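PDB 1YGP: yeast glycogen phosphorylase from Saccharomyces cerevisiae, which is a carbohydrate phosphorylase of the GT-B clan, modelled here as a dimer whose subunits carry pyridoxal-5'-phosphate between two alpha/beta domains. Local coordinates for residues 96-101 with 344-349; 338-343 with 375-380. All blocks are in the same frame, centred on the assembly; numbering follows the deposited sequence.

Contact 1. Residues 96-101 with 344-349. With PO4 (phosphate ion), chain C.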
ATOM      1  N   PRO A  96      23.896  26.777  -0.780  1.00 13.85           N
ATOM      2  CA  PRO A  96      23.326  28.010  -0.280  1.00 10.65           C
ATOM      3  C   PRO A  96      22.719  27.781   1.098  1.00 12.86           C
ATOM      4  O   PRO A  96      22.580  26.631   1.525  1.00 16.84           O
ATOM      5  CB  PRO A  96      22.366  28.346  -1.382  1.00  9.19           C
ATOM      6  CG  PRO A  96      21.793  27.023  -1.781  1.00  8.36           C
ATOM      7  CD  PRO A  96      23.010  26.136  -1.751  1.00 11.84           C
ATOM      8  N   LYS A  97      22.329  28.829   1.822  1.00 11.96           N
ATOM      9  CA  LYS A  97      21.621  28.617   3.078  1.00 11.04           C
ATOM     10  C   LYS A  97      20.250  28.057   2.670  1.00 12.26           C
ATOM     11  O   LYS A  97      19.672  28.497   1.664  1.00 14.08           O
ATOM     12  CB  LYS A  97      21.441  29.935   3.823  1.00  9.89           C
ATOM     13  CG  LYS A  97      20.822  29.763   5.191  1.00  7.15           C
ATOM     14  CD  LYS A  97      20.681  31.068   5.927  1.00  5.76           C
ATOM     15  CE  LYS A  97      20.339  30.681   7.348  1.00 11.50           C
ATOM     16  NZ  LYS A  97      20.127  31.842   8.180  1.00 15.14           N
ATOM     17  N   ARG A  98      19.734  27.092   3.415  1.00  9.73           N
ATOM     18  CA  ARG A  98      18.496  26.430   3.084  1.00  8.25           C
ATOM     19  C   ARG A  98      17.491  26.694   4.179  1.00  8.53           C
ATOM     20  O   ARG A  98      17.826  26.936   5.345  1.00  7.83           O
ATOM     21  CB  ARG A  98      18.688  24.923   2.967  1.00 11.59           C
ATOM     22  CG  ARG A  98      19.633  24.496   1.869  1.00 11.03           C
ATOM     23  CD  ARG A  98      19.496  23.009   1.582  1.00 12.66           C
ATOM     24  NE  ARG A  98      20.661  22.572   0.831  1.00 11.11           N
ATOM     25  CZ  ARG A  98      20.630  21.640  -0.114  1.00 11.94           C
ATOM     26  NH1 ARG A  98      19.509  21.012  -0.476  1.00 16.26           N
ATOM     27  NH2 ARG A  98      21.781  21.310  -0.691  1.00 16.11           N
ATOM     28  N   VAL A  99      16.234  26.600   3.778  1.00  7.59           N
ATOM     29  CA  VAL A  99      15.102  26.853   4.646  1.00  8.67           C
ATOM     30  C   VAL A  99      14.428  25.508   4.882  1.00  9.08           C
ATOM     31  O   VAL A  99      14.243  24.765   3.919  1.00 15.73           O
ATOM     32  CB  VAL A  99      14.134  27.796   3.953  1.00  5.10           C
ATOM     33  CG1 VAL A  99      12.979  28.091   4.879  1.00  5.90           C
ATOM     34  CG2 VAL A  99      14.851  29.052   3.545  1.00  4.59           C
ATOM     35  N   TYR A 100      14.046  25.124   6.087  1.00  3.05           N
ATOM     36  CA  TYR A 100      13.339  23.887   6.306  1.00  3.44           C
ATOM     37  C   TYR A 100      12.084  24.409   6.983  1.00  6.16           C
ATOM     38  O   TYR A 100      12.113  25.237   7.909  1.00  5.19           O
ATOM     39  CB  TYR A 100      14.164  22.971   7.201  1.00  2.00           C
ATOM     40  CG  TYR A 100      15.353  22.389   6.447  1.00  3.96           C
ATOM     41  CD1 TYR A 100      15.170  21.472   5.406  1.00  5.81           C
ATOM     42  CD2 TYR A 100      16.644  22.758   6.808  1.00  8.06           C
ATOM     43  CE1 TYR A 100      16.273  20.928   4.738  1.00  6.07           C
ATOM     44  CE2 TYR A 100      17.750  22.222   6.150  1.00  6.76           C
ATOM     45  CZ  TYR A 100      17.563  21.306   5.116  1.00 12.04           C
ATOM     46  OH  TYR A 100      18.673  20.769   4.471  1.00 14.40           O
ATOM     47  N   TYR A 101      10.956  24.011   6.423  1.00  4.73           N
ATOM     48  CA  TYR A 101       9.672  24.501   6.849  1.00  5.09           C
ATOM     49  C   TYR A 101       9.018  23.313   7.545  1.00  9.10           C
ATOM     50  O   TYR A 101       8.598  22.352   6.876  1.00 13.57           O
ATOM     51  CB  TYR A 101       8.902  24.967   5.587  1.00  5.79           C
ATOM     52  CG  TYR A 101       7.682  25.798   5.945  1.00  5.73           C
ATOM     53  CD1 TYR A 101       7.822  27.175   6.163  1.00  7.58           C
ATOM     54  CD2 TYR A 101       6.451  25.175   6.152  1.00  2.00           C
ATOM     55  CE1 TYR A 101       6.733  27.925   6.609  1.00  8.78           C
ATOM     56  CE2 TYR A 101       5.366  25.918   6.598  1.00  6.38           C
ATOM     57  CZ  TYR A 101       5.514  27.283   6.830  1.00 11.22           C
ATOM     58  OH  TYR A 101       4.452  27.986   7.354  1.00 14.86           O
ATOM     59  N   LEU A 344      20.555  17.409   9.769  1.00  8.20           N
ATOM     60  CA  LEU A 344      21.962  17.422  10.123  1.00 11.68           C
ATOM     61  C   LEU A 344      22.804  16.493   9.228  1.00 17.65           C
ATOM     62  O   LEU A 344      23.999  16.753   9.005  1.00 17.66           O
ATOM     63  CB  LEU A 344      22.158  16.993  11.560  1.00 10.67           C
ATOM     64  CG  LEU A 344      21.222  17.512  12.630  1.00 13.30           C
ATOM     65  CD1 LEU A 344      21.804  17.204  13.980  1.00  7.14           C
ATOM     66  CD2 LEU A 344      21.076  19.016  12.526  1.00 20.49           C
ATOM     67  N   ARG A 345      22.235  15.405   8.679  1.00 17.75           N
ATOM     68  CA  ARG A 345      22.999  14.486   7.840  1.00 16.39           C
ATOM     69  C   ARG A 345      23.499  15.213   6.598  1.00 16.66           C
ATOM     70  O   ARG A 345      24.683  15.208   6.250  1.00 19.50           O
ATOM     71  CB  ARG A 345      22.150  13.307   7.390  1.00 11.87           C
ATOM     72  CG  ARG A 345      23.098  12.356   6.681  1.00 17.50           C
ATOM     73  CD  ARG A 345      22.581  11.403   5.621  1.00 13.20           C
ATOM     74  NE  ARG A 345      21.970  12.148   4.554  1.00 13.93           N
ATOM     75  CZ  ARG A 345      20.643  12.220   4.515  1.00 17.31           C
ATOM     76  NH1 ARG A 345      19.885  11.605   5.449  1.00 20.22           N
ATOM     77  NH2 ARG A 345      20.071  12.951   3.561  1.00 11.70           N
ATOM     78  N   ARG A 346      22.567  15.899   5.954  1.00 18.24           N
ATOM     79  CA  ARG A 346      22.853  16.683   4.775  1.00 18.20           C
ATOM     80  C   ARG A 346      23.935  17.708   5.113  1.00 21.43           C
ATOM     81  O   ARG A 346      24.884  17.850   4.339  1.00 23.26           O
ATOM     82  CB  ARG A 346      21.555  17.322   4.352  1.00 11.60           C
ATOM     83  CG  ARG A 346      21.616  18.014   3.019  1.00 14.86           C
ATOM     84  CD  ARG A 346      20.232  18.424   2.534  1.00 11.18           C
ATOM     85  NE  ARG A 346      19.395  17.248   2.387  1.00  8.49           N
ATOM     86  CZ  ARG A 346      18.265  17.125   3.085  1.00 13.32           C
ATOM     87  NH1 ARG A 346      17.868  18.083   3.926  1.00  7.55           N
ATOM     88  NH2 ARG A 346      17.564  15.991   2.992  1.00 12.31           N
ATOM     89  N   PHE A 347      23.885  18.335   6.310  1.00 23.06           N
ATOM     90  CA  PHE A 347      24.864  19.346   6.748  1.00 18.26           C
ATOM     91  C   PHE A 347      26.250  18.745   6.854  1.00 15.39           C
ATOM     92  O   PHE A 347      27.235  19.366   6.428  1.00 13.55           O
ATOM     93  CB  PHE A 347      24.529  19.951   8.133  1.00 12.66           C
ATOM     94  CG  PHE A 347      25.473  21.059   8.606  1.00 13.56           C
ATOM     95  CD1 PHE A 347      25.475  22.315   7.976  1.00 11.69           C
ATOM     96  CD2 PHE A 347      26.343  20.826   9.680  1.00 12.85           C
ATOM     97  CE1 PHE A 347      26.337  23.325   8.420  1.00  8.94           C
ATOM     98  CE2 PHE A 347      27.205  21.837  10.120  1.00 12.95           C
ATOM     99  CZ  PHE A 347      27.202  23.089   9.491  1.00 13.75           C
ATOM    100  N   LYS A 348      26.369  17.530   7.376  1.00 14.19           N
ATOM    101  CA  LYS A 348      27.699  16.979   7.504  1.00 11.19           C
ATOM    102  C   LYS A 348      28.273  16.607   6.156  1.00 13.73           C
ATOM    103  O   LYS A 348      29.495  16.545   6.077  1.00 19.73           O
ATOM    104  CB  LYS A 348      27.684  15.802   8.412  1.00  2.00           C
ATOM    105  CG  LYS A 348      27.308  16.289   9.805  1.00  3.46           C
ATOM    106  CD  LYS A 348      27.570  15.156  10.751  1.00  7.22           C
ATOM    107  CE  LYS A 348      26.549  15.171  11.833  1.00 11.84           C
ATOM    108  NZ  LYS A 348      26.811  14.043  12.708  1.00 20.29           N
ATOM    109  N   LYS A 349      27.547  16.448   5.046  1.00 13.39           N
ATOM    110  CA  LYS A 349      28.230  16.284   3.764  1.00 13.04           C
ATOM    111  C   LYS A 349      28.995  17.562   3.450  1.00 13.04           C
ATOM    112  O   LYS A 349      29.949  17.524   2.687  1.00 13.60           O
ATOM    113  CB  LYS A 349      27.343  16.125   2.550  1.00 16.88           C
ATOM    114  CG  LYS A 349      26.485  14.914   2.341  1.00 16.13           C
ATOM    115  CD  LYS A 349      25.961  15.243   0.958  1.00 17.06           C
ATOM    116  CE  LYS A 349      24.895  14.267   0.542  1.00 20.52           C
ATOM    117  NZ  LYS A 349      24.644  14.386  -0.879  1.00 24.73           N
TER
HETATM  118  P   PO4 C 859      20.540  14.572   0.337  1.00 37.15           P
HETATM  119  O1  PO4 C 859      20.555  15.975  -0.119  1.00 33.96           O
HETATM  120  O2  PO4 C 859      19.147  14.222   0.673  1.00 36.52           O
HETATM  121  O3  PO4 C 859      21.035  13.668  -0.742  1.00 30.58           O
HETATM  122  O4  PO4 C 859      21.408  14.402   1.518  1.00 39.02           O
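Y100 and R346 meet through the phenol oxygen: R346 NH1 donates to Y100 OH at 2.9 Å, with an N-H...O angle of 153° and the oxygen close to the guanidinium plane. The ring and guanidinium planes are inclined by 36°. R98 reaches the same arginine differently, its NH1 lying 4.0 Å from R346 CD, so that the methylene sits over the rim of one R98 guanidinium face. R346 leaves the helix with CG anti to the backbone N (chi1 -171°) and bends at chi3, which carries NE round to the phosphate ion, 3.0 Å from its O1; NH2 adds a weak bond to O2. R345 NH2 donates almost straight to phosphate O4 at 2.8 Å, and T8 N also binds the ion, which probably came from the crystallisation liquor. Farther out, D342 forms salt bridges with both helix arginines. Y187 OH takes a second bond from R346 NH1, while W185 makes a cation-pi contact with R346. R345 and R346 together line the anion site. Helix 322-350, which bears them, packs against parallel strands 98-102 and 184-189 of the N-terminal Rossmann-like domain of the GT-B fold.

Contact 2. Residues 338-343 with 375-380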
ATOM      1  N   ALA A 338      13.178  12.634  13.170  1.00  6.61           N
ATOM      2  CA  ALA A 338      13.574  12.181  11.851  1.00  3.11           C
ATOM      3  C   ALA A 338      13.955  13.351  10.945  1.00  4.05           C
ATOM      4  O   ALA A 338      15.023  13.357  10.325  1.00  4.10           O
ATOM      5  CB  ALA A 338      12.427  11.431  11.244  1.00  2.00           C
ATOM      6  N   SER A 339      13.137  14.393  10.912  1.00  5.24           N
ATOM      7  CA  SER A 339      13.428  15.578  10.140  1.00  5.82           C
ATOM      8  C   SER A 339      14.710  16.256  10.586  1.00  6.10           C
ATOM      9  O   SER A 339      15.549  16.580   9.745  1.00  6.80           O
ATOM     10  CB  SER A 339      12.277  16.525  10.277  1.00  8.16           C
ATOM     11  OG  SER A 339      11.099  15.930   9.756  1.00  4.60           O
ATOM     12  N   LEU A 340      14.961  16.455  11.881  1.00  8.84           N
ATOM     13  CA  LEU A 340      16.214  17.067  12.301  1.00  7.57           C
ATOM     14  C   LEU A 340      17.375  16.187  11.902  1.00 11.45           C
ATOM     15  O   LEU A 340      18.370  16.679  11.377  1.00 13.62           O
ATOM     16  CB  LEU A 340      16.244  17.266  13.792  1.00  3.59           C
ATOM     17  CG  LEU A 340      16.325  18.698  14.231  1.00  2.40           C
ATOM     18  CD1 LEU A 340      17.560  19.322  13.651  1.00  8.26           C
ATOM     19  CD2 LEU A 340      15.145  19.481  13.707  1.00 10.31           C
ATOM     20  N   HIS A 341      17.232  14.871  12.045  1.00 12.57           N
ATOM     21  CA  HIS A 341      18.265  13.933  11.655  1.00 14.25           C
ATOM     22  C   HIS A 341      18.658  14.100  10.200  1.00 16.26           C
ATOM     23  O   HIS A 341      19.849  14.066   9.856  1.00 17.06           O
ATOM     24  CB  HIS A 341      17.778  12.521  11.865  1.00 15.67           C
ATOM     25  CG  HIS A 341      18.818  11.459  11.566  1.00 18.84           C
ATOM     26  ND1 HIS A 341      19.457  11.203  10.431  1.00 19.27           N
ATOM     27  CD2 HIS A 341      19.248  10.538  12.491  1.00 20.49           C
ATOM     28  CE1 HIS A 341      20.245  10.173  10.623  1.00 14.44           C
ATOM     29  NE2 HIS A 341      20.111   9.786  11.862  1.00 15.28           N
ATOM     30  N   ASP A 342      17.650  14.201   9.335  1.00 17.16           N
ATOM     31  CA  ASP A 342      17.889  14.319   7.912  1.00 11.72           C
ATOM     32  C   ASP A 342      18.512  15.696   7.647  1.00  9.46           C
ATOM     33  O   ASP A 342      19.457  15.783   6.860  1.00  8.49           O
ATOM     34  CB  ASP A 342      16.541  14.092   7.210  1.00  2.00           C
ATOM     35  CG  ASP A 342      16.635  13.946   5.704  1.00  5.58           C
ATOM     36  OD1 ASP A 342      17.602  13.419   5.180  1.00  9.45           O
ATOM     37  OD2 ASP A 342      15.726  14.369   5.009  1.00 15.34           O
ATOM     38  N   ILE A 343      18.099  16.738   8.385  1.00  6.78           N
ATOM     39  CA  ILE A 343      18.648  18.084   8.258  1.00  4.56           C
ATOM     40  C   ILE A 343      20.099  18.114   8.735  1.00  7.32           C
ATOM     41  O   ILE A 343      20.890  18.801   8.108  1.00  7.54           O
ATOM     42  CB  ILE A 343      17.734  19.043   9.070  1.00  5.32           C
ATOM     43  CG1 ILE A 343      16.451  19.232   8.271  1.00  3.58           C
ATOM     44  CG2 ILE A 343      18.416  20.382   9.381  1.00  2.41           C
ATOM     45  CD1 ILE A 343      15.269  19.731   9.123  1.00  9.80           C
ATOM     46  N   VAL A 375      14.715  21.384  21.290  1.00  9.95           N
ATOM     47  CA  VAL A 375      15.242  20.552  22.351  1.00 10.44           C
ATOM     48  C   VAL A 375      16.047  19.382  21.796  1.00 12.82           C
ATOM     49  O   VAL A 375      16.989  18.890  22.411  1.00 15.09           O
ATOM     50  CB  VAL A 375      14.046  20.079  23.176  1.00  9.05           C
ATOM     51  CG1 VAL A 375      14.496  19.260  24.359  1.00 18.90           C
ATOM     52  CG2 VAL A 375      13.327  21.269  23.740  1.00 12.90           C
ATOM     53  N   GLU A 376      15.640  18.862  20.640  1.00 16.72           N
ATOM     54  CA  GLU A 376      16.327  17.784  19.961  1.00 14.25           C
ATOM     55  C   GLU A 376      17.646  18.260  19.349  1.00 16.42           C
ATOM     56  O   GLU A 376      18.634  17.528  19.508  1.00 18.41           O
ATOM     57  CB  GLU A 376      15.395  17.231  18.896  1.00 13.18           C
ATOM     58  CG  GLU A 376      15.977  16.205  17.927  1.00 10.45           C
ATOM     59  CD  GLU A 376      16.350  14.847  18.510  1.00 14.13           C
ATOM     60  OE1 GLU A 376      16.000  14.539  19.646  1.00  4.80           O
ATOM     61  OE2 GLU A 376      16.993  14.081  17.793  1.00 15.15           O
ATOM     62  N   LEU A 377      17.745  19.436  18.687  1.00 12.08           N
ATOM     63  CA  LEU A 377      19.014  19.871  18.134  1.00  8.18           C
ATOM     64  C   LEU A 377      19.944  20.062  19.317  1.00 10.06           C
ATOM     65  O   LEU A 377      21.064  19.549  19.278  1.00 15.64           O
ATOM     66  CB  LEU A 377      18.892  21.184  17.358  1.00  7.95           C
ATOM     67  CG  LEU A 377      20.166  21.742  16.669  1.00  7.79           C
ATOM     68  CD1 LEU A 377      20.865  20.648  15.879  1.00  7.23           C
ATOM     69  CD2 LEU A 377      19.789  22.888  15.751  1.00  2.00           C
ATOM     70  N   GLN A 378      19.500  20.656  20.426  1.00  9.85           N
ATOM     71  CA  GLN A 378      20.360  20.782  21.597  1.00 12.03           C
ATOM     72  C   GLN A 378      20.810  19.402  22.087  1.00 14.75           C
ATOM     73  O   GLN A 378      22.013  19.196  22.301  1.00 13.30           O
ATOM     74  CB  GLN A 378      19.606  21.520  22.690  1.00 10.05           C
ATOM     75  CG  GLN A 378      20.401  21.804  23.942  1.00 11.24           C
ATOM     76  CD  GLN A 378      21.574  22.750  23.796  1.00 18.71           C
ATOM     77  OE1 GLN A 378      21.920  23.243  22.725  1.00 19.46           O
ATOM     78  NE2 GLN A 378      22.223  23.047  24.913  1.00 18.65           N
ATOM     79  N   ARG A 379      19.876  18.437  22.198  1.00 14.17           N
ATOM     80  CA  ARG A 379      20.211  17.084  22.581  1.00 12.48           C
ATOM     81  C   ARG A 379      21.267  16.468  21.664  1.00 15.14           C
ATOM     82  O   ARG A 379      22.252  15.931  22.184  1.00 14.26           O
ATOM     83  CB  ARG A 379      18.984  16.175  22.552  1.00 11.02           C
ATOM     84  CG  ARG A 379      19.317  14.768  23.078  1.00  9.74           C
ATOM     85  CD  ARG A 379      18.197  13.732  23.029  1.00 11.46           C
ATOM     86  NE  ARG A 379      17.868  13.369  21.666  1.00  7.82           N
ATOM     87  CZ  ARG A 379      18.572  12.455  21.010  1.00 11.65           C
ATOM     88  NH1 ARG A 379      19.598  11.812  21.576  1.00 16.86           N
ATOM     89  NH2 ARG A 379      18.306  12.252  19.729  1.00  4.09           N
ATOM     90  N   VAL A 380      21.186  16.534  20.332  1.00 15.89           N
ATOM     91  CA  VAL A 380      22.179  15.824  19.551  1.00 18.70           C
ATOM     92  C   VAL A 380      23.496  16.567  19.615  1.00 23.45           C
ATOM     93  O   VAL A 380      24.528  15.895  19.756  1.00 26.16           O
ATOM     94  CB  VAL A 380      21.766  15.646  18.064  1.00 15.00           C
ATOM     95  CG1 VAL A 380      20.401  15.021  18.040  1.00 13.31           C
ATOM     96  CG2 VAL A 380      21.681  16.933  17.318  1.00 16.51           C
TER
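The carboxylate of E376, whose CG packs 4.3 Å from L340 CB, is held by the guanidinium of R379 one helical turn further on. R379 comes side-on, using NE and NH2. NE reaches E376 OE1 at 3.0 Å; this oxygen lies at the guanidinium edge, almost in its plane, although NE itself stands above the carboxylate plane, 39° out of it. NH2 reaches E376 OE2 at 3.0 Å from the syn side, tilted 20° from the guanidinium plane, and also makes a weak bond to OE1. The two flat groups are therefore turned out of a common plane. Y333 OH, from an earlier turn of helix 322-350, bonds to OE1 as well, so several donors fix the carboxylate, while H427 of helix 425-445 touches both E376 and R379.

In the alternating alpha/beta order of the domain, helix 322-350 is followed, after the short helix 357-360, by strand 361-366, and helix 372-384 starts the crossover to parallel strand 400-404. L340 packs between helices 322-350 and 372-384. Its CB bond points toward residues 375-380, and its CD1 meets L377 CD1, methyl to methyl, at 4.2 Å. L377 extends with CG anti to the backbone N (chi1 -178°), which brings that methyl beside L340 while V396 of helix 389-399 also packs on L377.

How the contacts relate
Both contacts use helix 322-350, on successive turns, and their centres lie about 12 Å apart. Contact 1 joins the helix to strand 98-102 and is only partly buried; its chemistry is polar, with R346 shared between a tyrosine and an anion. Contact 2 joins it to helix 372-384 and is buried, with leucines and an aliphatic glutamate stem between the helices and the ion pair kept within one of them. Apolar packing runs between the two: L344 CD1 is 3.4 Å from V380 CG2, and Y100 CG lies 3.8 Å from I343 CD1. D342, on the segment of contact 2, probably helps to position the arginines of contact 1.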